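Local coordinates for protein putative O-GlcNAcase nagJ (Clostridium perfringens, PDB 6PV5) that probably hydrolyses terminal N-acetylglucosamine residues from glycans as a family 84 glycoside hydrolase, this chain holding the N-terminal, catalytic and post-catalytic regions of a longer protein, at residues F156-S161 with G213-N218; L401-V407 with G433-M439. All blocks are in the same frame, centred on the assembly; numbering follows the deposited sequence.

How the interactions relate
From the N terminus the chain first builds the mixed sheet and the helices of the N-terminal domain, among them helix 152-163. It then enters the parallel eight-stranded barrel through strand 188-192 and helix 202-214. Interaction 1 closes this loop just before strand 219-222 and joins the N-terminal domain to the first beta-alpha unit of the barrel. The chain then runs round the barrel to strand 399-403. Interaction 2 closes a later loop, setting strand 399-403 beside strand 431-436. The two loops follow in series and neither nest nor cross. The centres of interactions 1 and 2 lie about 20 Å apart. Helix 446-457 touches both contacts, and strand 188-192 borders both.

Interaction 1. Residues F156-S161 with G213-N218; sequences FYGVKS and GEYKMN
Y157 lies with one ring face against the side chain of K216. This joins helix 152-163 of the N-terminal domain to the turn between helix 202-214 and strand 219-222 of the catalytic (beta/alpha)8 barrel. The lysine chain runs over the ring antiparallel to the tyrosine side chain. K216 CB sits 3.9 Å from the centroid of the Y157 ring and 9° off its normal, a CH-pi contact. The K216 chain is extended until it bends at its last torsion (chi4 96°). That bend lets K216 NZ donate a hydrogen bond to S161 OG, 2.7 Å away. S161 OG also hydrogen-bonds to Y132 OH, so it links the lysine to the N-terminal sheet. W457 of helix 446-457 meets the Y157 ring at about a right angle. At the end of helix 202-214, E214 and K160 cross at about a right angle and form a salt bridge. E214 is bent at chi2 (79°), which turns its carboxylate back toward the lysine. K160 NZ meets E214 OE2 at 2.6 Å, nearly in line with the C-O bond. One water lies in the plane of the Y157 ring, 2.7 Å from both Y157 OH and M217 O, and bridges them.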
loop_
_atom_site.group_PDB
_atom_site.type_symbol
_atom_site.label_atom_id
_atom_site.label_comp_id
_atom_site.label_asym_id
_atom_site.label_seq_id
_atom_site.Cartn_x
_atom_site.Cartn_y
_atom_site.Cartn_z
ATOM N N PHE A 156 -18.392 -8.674 -3.742
ATOM C CA PHE A 156 -17.702 -7.613 -4.460
ATOM C C PHE A 156 -16.279 -8.043 -4.839
ATOM O O PHE A 156 -15.889 -7.908 -5.998
ATOM C CB PHE A 156 -17.763 -6.332 -3.630
ATOM C CG PHE A 156 -17.260 -5.077 -4.295
ATOM C CD1 PHE A 156 -18.120 -4.259 -5.011
ATOM C CD2 PHE A 156 -15.935 -4.683 -4.158
ATOM C CE1 PHE A 156 -17.663 -3.088 -5.601
ATOM C CE2 PHE A 156 -15.484 -3.509 -4.740
ATOM C CZ PHE A 156 -16.345 -2.713 -5.461
ATOM N N TYR A 157 -15.529 -8.608 -3.880
ATOM C CA TYR A 157 -14.166 -9.062 -4.125
ATOM C C TYR A 157 -14.150 -10.274 -5.050
ATOM O O TYR A 157 -13.185 -10.485 -5.780
ATOM C CB TYR A 157 -13.422 -9.407 -2.830
ATOM C CG TYR A 157 -13.116 -8.230 -1.937
ATOM C CD1 TYR A 157 -13.057 -6.940 -2.448
ATOM C CD2 TYR A 157 -12.890 -8.404 -0.582
ATOM C CE1 TYR A 157 -12.814 -5.849 -1.633
ATOM C CE2 TYR A 157 -12.600 -7.326 0.238
ATOM C CZ TYR A 157 -12.566 -6.046 -0.284
ATOM O OH TYR A 157 -12.319 -4.984 0.535
ATOM N N GLY A 158 -15.204 -11.092 -4.979
ATOM C CA GLY A 158 -15.341 -12.229 -5.878
ATOM C C GLY A 158 -15.386 -11.761 -7.329
ATOM O O GLY A 158 -14.756 -12.366 -8.196
ATOM N N VAL A 159 -16.117 -10.664 -7.562
ATOM C CA VAL A 159 -16.275 -10.099 -8.894
ATOM C C VAL A 159 -14.976 -9.425 -9.345
ATOM O O VAL A 159 -14.619 -9.489 -10.521
ATOM C CB VAL A 159 -17.464 -9.122 -8.957
ATOM C CG1 VAL A 159 -17.588 -8.491 -10.333
ATOM C CG2 VAL A 159 -18.774 -9.780 -8.548
ATOM N N LYS A 160 -14.290 -8.750 -8.410
ATOM C CA LYS A 160 -12.999 -8.135 -8.695
ATOM C C LYS A 160 -12.020 -9.211 -9.154
ATOM O O LYS A 160 -11.236 -8.981 -10.069
ATOM C CB LYS A 160 -12.452 -7.385 -7.474
ATOM C CG LYS A 160 -13.182 -6.099 -7.117
ATOM C CD LYS A 160 -13.089 -5.073 -8.221
ATOM C CE LYS A 160 -13.727 -3.758 -7.852
ATOM N NZ LYS A 160 -13.389 -2.712 -8.847
ATOM N N SER A 161 -12.085 -10.393 -8.530
ATOM C CA SER A 161 -11.227 -11.490 -8.947
ATOM C C SER A 161 -11.688 -12.034 -10.294
ATOM O O SER A 161 -10.854 -12.450 -11.101
ATOM C CB SER A 161 -11.151 -12.579 -7.917
ATOM O OG SER A 161 -10.433 -12.143 -6.776
ATOM N N GLY A 213 -10.322 -0.540 -3.962
ATOM C CA GLY A 213 -11.383 -1.509 -4.206
ATOM C C GLY A 213 -10.983 -2.535 -5.255
ATOM O O GLY A 213 -11.320 -3.716 -5.147
ATOM N N GLU A 214 -10.230 -2.069 -6.255
ATOM C CA GLU A 214 -9.734 -2.943 -7.298
ATOM C C GLU A 214 -8.848 -4.047 -6.718
ATOM O O GLU A 214 -8.835 -5.168 -7.232
ATOM C CB GLU A 214 -9.003 -2.114 -8.355
ATOM C CG GLU A 214 -8.758 -2.885 -9.640
ATOM C CD GLU A 214 -9.943 -2.999 -10.589
ATOM O OE1 GLU A 214 -9.717 -3.353 -11.772
ATOM O OE2 GLU A 214 -11.088 -2.733 -10.156
ATOM N N TYR A 215 -8.122 -3.727 -5.635
ATOM C CA TYR A 215 -7.097 -4.630 -5.136
ATOM C C TYR A 215 -7.390 -5.069 -3.699
ATOM O O TYR A 215 -6.506 -5.582 -3.009
ATOM C CB TYR A 215 -5.710 -4.030 -5.393
ATOM C CG TYR A 215 -5.446 -3.945 -6.874
ATOM C CD1 TYR A 215 -5.157 -5.092 -7.586
ATOM C CD2 TYR A 215 -5.569 -2.749 -7.570
ATOM C CE1 TYR A 215 -4.939 -5.057 -8.950
ATOM C CE2 TYR A 215 -5.369 -2.700 -8.944
ATOM C CZ TYR A 215 -5.055 -3.862 -9.632
ATOM O OH TYR A 215 -4.856 -3.884 -10.976
ATOM N N LYS A 216 -8.643 -4.851 -3.276
ATOM C CA LYS A 216 -9.223 -5.443 -2.079
ATOM C C LYS A 216 -8.621 -4.822 -0.819
ATOM O O LYS A 216 -8.568 -5.480 0.217
ATOM C CB LYS A 216 -9.100 -6.972 -2.085
ATOM C CG LYS A 216 -9.671 -7.687 -3.308
ATOM C CD LYS A 216 -9.578 -9.182 -3.215
ATOM C CE LYS A 216 -10.115 -9.889 -4.441
ATOM N NZ LYS A 216 -9.043 -10.225 -5.409
ATOM N N MET A 217 -8.209 -3.551 -0.901
ATOM C CA MET A 217 -7.924 -2.785 0.303
ATOM C C MET A 217 -9.218 -2.123 0.756
ATOM O O MET A 217 -9.896 -1.497 -0.044
ATOM C CB MET A 217 -6.885 -1.690 0.060
ATOM C CG MET A 217 -5.620 -2.200 -0.619
ATOM S SD MET A 217 -4.281 -0.960 -0.568
ATOM C CE MET A 217 -3.716 -1.154 1.122
ATOM N N ASN A 218 -9.504 -2.193 2.061
ATOM C CA ASN A 218 -10.864 -1.991 2.529
ATOM C C ASN A 218 -10.967 -0.723 3.359
ATOM O O ASN A 218 -12.002 -0.498 3.964
ATOM C CB ASN A 218 -11.398 -3.224 3.276
ATOM C CG ASN A 218 -10.679 -3.540 4.578
ATOM O OD1 ASN A 218 -9.720 -2.867 4.963
ATOM N ND2 ASN A 218 -11.149 -4.560 5.284
HETATM O O HOH W 1 -12.144 -2.750 -0.904
#

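Interaction 2. Residues L401-V407 with G433-M439; sequences LWWNYPV and GFIVNPM
G433 O accepts a hydrogen bond from L401 N, 2.7 Å away. The strands run parallel, their short axes 19° apart. F434 and L401 lie alongside on the same face of the sheet, and the CD2 methyl of L401 comes to the edge of the F434 ring. F434 CE1 also packs against W403 CB at 3.5 Å. The F434 ring and the five-membered ring of W403 meet obliquely, and Y455 meets F434 edge-to-face. I435 N donates to L401 O, and I435 O accepts from W403 N at 2.6 Å. V436 CG1 packs against P406 CD, 3.6 Å away. The peptide bond before P406 is cis.

Just past the strand, N437 N bonds to W403 O. The N437 CG is anti to the backbone N (chi1 -165°), which sets the amide alongside that of N404. N437 ND2 donates to N404 OD1 at 3.0 Å, almost straight (173°). W402 NE1 also donates to N404 OD1, coming from above the carbonyl plane. Two donors thus hold this oxygen, while N404 ND2 bonds to V377 O. N437 O then takes V407 N at 2.9 Å. P438 O receives a CA-H contact from V407, and M439 CG lies against P406 O.

These are strands seven and eight of the (beta/alpha)8 barrel, joined side by side. The W402 side chain is about 8 Å from that of D305, the predicted proton donor. The W402, N404 and N437 group lies at the C-terminal ends of these strands, where (beta/alpha)8 enzymes carry their active sites.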
loop_
_atom_site.group_PDB
_atom_site.type_symbol
_atom_site.label_atom_id
_atom_site.label_comp_id
_atom_site.label_asym_id
_atom_site.label_seq_id
_atom_site.Cartn_x
_atom_site.Cartn_y
_atom_site.Cartn_z
ATOM N N LEU A 401 -0.672 -2.125 12.356
ATOM C CA LEU A 401 0.634 -1.596 11.993
ATOM C C LEU A 401 0.485 -0.410 11.030
ATOM O O LEU A 401 -0.031 -0.564 9.930
ATOM C CB LEU A 401 1.484 -2.721 11.396
ATOM C CG LEU A 401 2.858 -2.289 10.857
ATOM C CD1 LEU A 401 3.766 -1.694 11.948
ATOM C CD2 LEU A 401 3.550 -3.452 10.151
ATOM N N TRP A 402 0.896 0.777 11.481
ATOM C CA TRP A 402 1.008 1.940 10.633
ATOM C C TRP A 402 2.392 1.886 9.977
ATOM O O TRP A 402 3.418 2.049 10.635
ATOM C CB TRP A 402 0.815 3.184 11.494
ATOM C CG TRP A 402 1.064 4.489 10.802
ATOM C CD1 TRP A 402 2.186 4.861 10.116
ATOM C CD2 TRP A 402 0.189 5.631 10.783
ATOM N NE1 TRP A 402 2.065 6.145 9.660
ATOM C CE2 TRP A 402 0.854 6.648 10.056
ATOM C CE3 TRP A 402 -1.088 5.890 11.303
ATOM C CZ2 TRP A 402 0.287 7.906 9.834
ATOM C CZ3 TRP A 402 -1.634 7.143 11.102
ATOM C CH2 TRP A 402 -0.954 8.132 10.383
ATOM N N TRP A 403 2.412 1.552 8.691
ATOM C CA TRP A 403 3.682 1.257 8.044
ATOM C C TRP A 403 4.170 2.462 7.245
ATOM O O TRP A 403 3.544 2.841 6.251
ATOM C CB TRP A 403 3.561 0.004 7.186
ATOM C CG TRP A 403 4.892 -0.400 6.649
ATOM C CD1 TRP A 403 5.236 -0.537 5.335
ATOM C CD2 TRP A 403 6.081 -0.652 7.415
ATOM N NE1 TRP A 403 6.550 -0.897 5.239
ATOM C CE2 TRP A 403 7.102 -0.948 6.492
ATOM C CE3 TRP A 403 6.380 -0.636 8.785
ATOM C CZ2 TRP A 403 8.407 -1.233 6.891
ATOM C CZ3 TRP A 403 7.666 -0.938 9.182
ATOM C CH2 TRP A 403 8.663 -1.212 8.242
ATOM N N ASN A 404 5.291 3.030 7.688
ATOM C CA ASN A 404 5.812 4.275 7.135
ATOM C C ASN A 404 6.674 4.012 5.892
ATOM O O ASN A 404 7.874 4.298 5.859
ATOM C CB ASN A 404 6.575 5.076 8.195
ATOM C CG ASN A 404 5.648 5.958 9.006
ATOM O OD1 ASN A 404 4.725 6.553 8.455
ATOM N ND2 ASN A 404 5.855 6.019 10.311
ATOM N N TYR A 405 6.036 3.495 4.850
ATOM C CA TYR A 405 6.632 3.328 3.532
ATOM C C TYR A 405 5.468 3.060 2.582
ATOM O O TYR A 405 4.564 2.295 2.942
ATOM C CB TYR A 405 7.587 2.131 3.583
ATOM C CG TYR A 405 8.353 1.872 2.318
ATOM C CD1 TYR A 405 9.639 2.375 2.158
ATOM C CD2 TYR A 405 7.784 1.175 1.269
ATOM C CE1 TYR A 405 10.359 2.150 0.994
ATOM C CE2 TYR A 405 8.494 0.936 0.105
ATOM C CZ TYR A 405 9.786 1.426 -0.036
ATOM O OH TYR A 405 10.484 1.215 -1.195
ATOM N N PRO A 406 5.405 3.646 1.357
ATOM C CA PRO A 406 6.487 4.447 0.763
ATOM C C PRO A 406 6.712 5.901 1.165
ATOM O O PRO A 406 7.571 6.572 0.579
ATOM C CB PRO A 406 6.128 4.410 -0.737
ATOM C CG PRO A 406 4.614 4.361 -0.756
ATOM C CD PRO A 406 4.289 3.449 0.424
ATOM N N VAL A 407 6.009 6.379 2.205
ATOM C CA VAL A 407 6.110 7.779 2.582
ATOM C C VAL A 407 7.564 8.246 2.525
ATOM O O VAL A 407 8.438 7.659 3.169
ATOM C CB VAL A 407 5.498 8.070 3.966
ATOM C CG1 VAL A 407 6.159 7.253 5.072
ATOM C CG2 VAL A 407 5.574 9.553 4.309
ATOM N N GLY A 433 -4.426 -5.216 11.686
ATOM C CA GLY A 433 -4.527 -4.172 10.676
ATOM C C GLY A 433 -3.171 -3.826 10.061
ATOM O O GLY A 433 -2.164 -3.743 10.764
ATOM N N PHE A 434 -3.177 -3.628 8.743
ATOM C CA PHE A 434 -2.013 -3.144 8.023
ATOM C C PHE A 434 -2.349 -1.838 7.287
ATOM O O PHE A 434 -3.274 -1.784 6.484
ATOM C CB PHE A 434 -1.473 -4.247 7.115
ATOM C CG PHE A 434 -0.266 -3.811 6.327
ATOM C CD1 PHE A 434 0.905 -3.450 6.977
ATOM C CD2 PHE A 434 -0.301 -3.761 4.941
ATOM C CE1 PHE A 434 2.018 -3.039 6.258
ATOM C CE2 PHE A 434 0.809 -3.329 4.224
ATOM C CZ PHE A 434 1.965 -2.969 4.883
ATOM N N ILE A 435 -1.609 -0.774 7.601
ATOM C CA ILE A 435 -1.896 0.563 7.112
ATOM C C ILE A 435 -0.647 1.145 6.448
ATOM O O ILE A 435 0.399 1.282 7.085
ATOM C CB ILE A 435 -2.358 1.453 8.276
ATOM C CG1 ILE A 435 -3.547 0.838 9.021
ATOM C CG2 ILE A 435 -2.656 2.867 7.802
ATOM C CD1 ILE A 435 -3.489 1.087 10.507
ATOM N N VAL A 436 -0.775 1.485 5.163
ATOM C CA VAL A 436 0.310 2.062 4.377
ATOM C C VAL A 436 0.232 3.581 4.420
ATOM O O VAL A 436 -0.827 4.153 4.181
ATOM C CB VAL A 436 0.246 1.589 2.922
ATOM C CG1 VAL A 436 1.304 2.292 2.070
ATOM C CG2 VAL A 436 0.374 0.080 2.852
ATOM N N ASN A 437 1.347 4.208 4.801
ATOM C CA ASN A 437 1.507 5.647 4.715
ATOM C C ASN A 437 2.279 5.953 3.425
ATOM O O ASN A 437 3.436 5.560 3.283
ATOM C CB ASN A 437 2.220 6.208 5.943
ATOM C CG ASN A 437 2.093 7.713 6.076
ATOM O OD1 ASN A 437 1.259 8.329 5.414
ATOM N ND2 ASN A 437 2.925 8.319 6.905
ATOM N N PRO A 438 1.632 6.566 2.412
ATOM C CA PRO A 438 2.248 6.728 1.091
ATOM C C PRO A 438 2.965 8.073 1.005
ATOM O O PRO A 438 3.024 8.823 1.981
ATOM C CB PRO A 438 1.004 6.655 0.179
ATOM C CG PRO A 438 -0.062 7.408 0.999
ATOM C CD PRO A 438 0.234 7.047 2.444
ATOM N N MET A 439 3.515 8.361 -0.181
ATOM C CA MET A 439 4.163 9.628 -0.480
ATOM C C MET A 439 3.103 10.667 -0.842
ATOM O O MET A 439 2.028 10.309 -1.333
ATOM C CB MET A 439 5.076 9.465 -1.707
ATOM C CG MET A 439 6.281 8.568 -1.458
ATOM S SD MET A 439 7.421 8.530 -2.882
ATOM C CE MET A 439 6.491 7.472 -3.979
#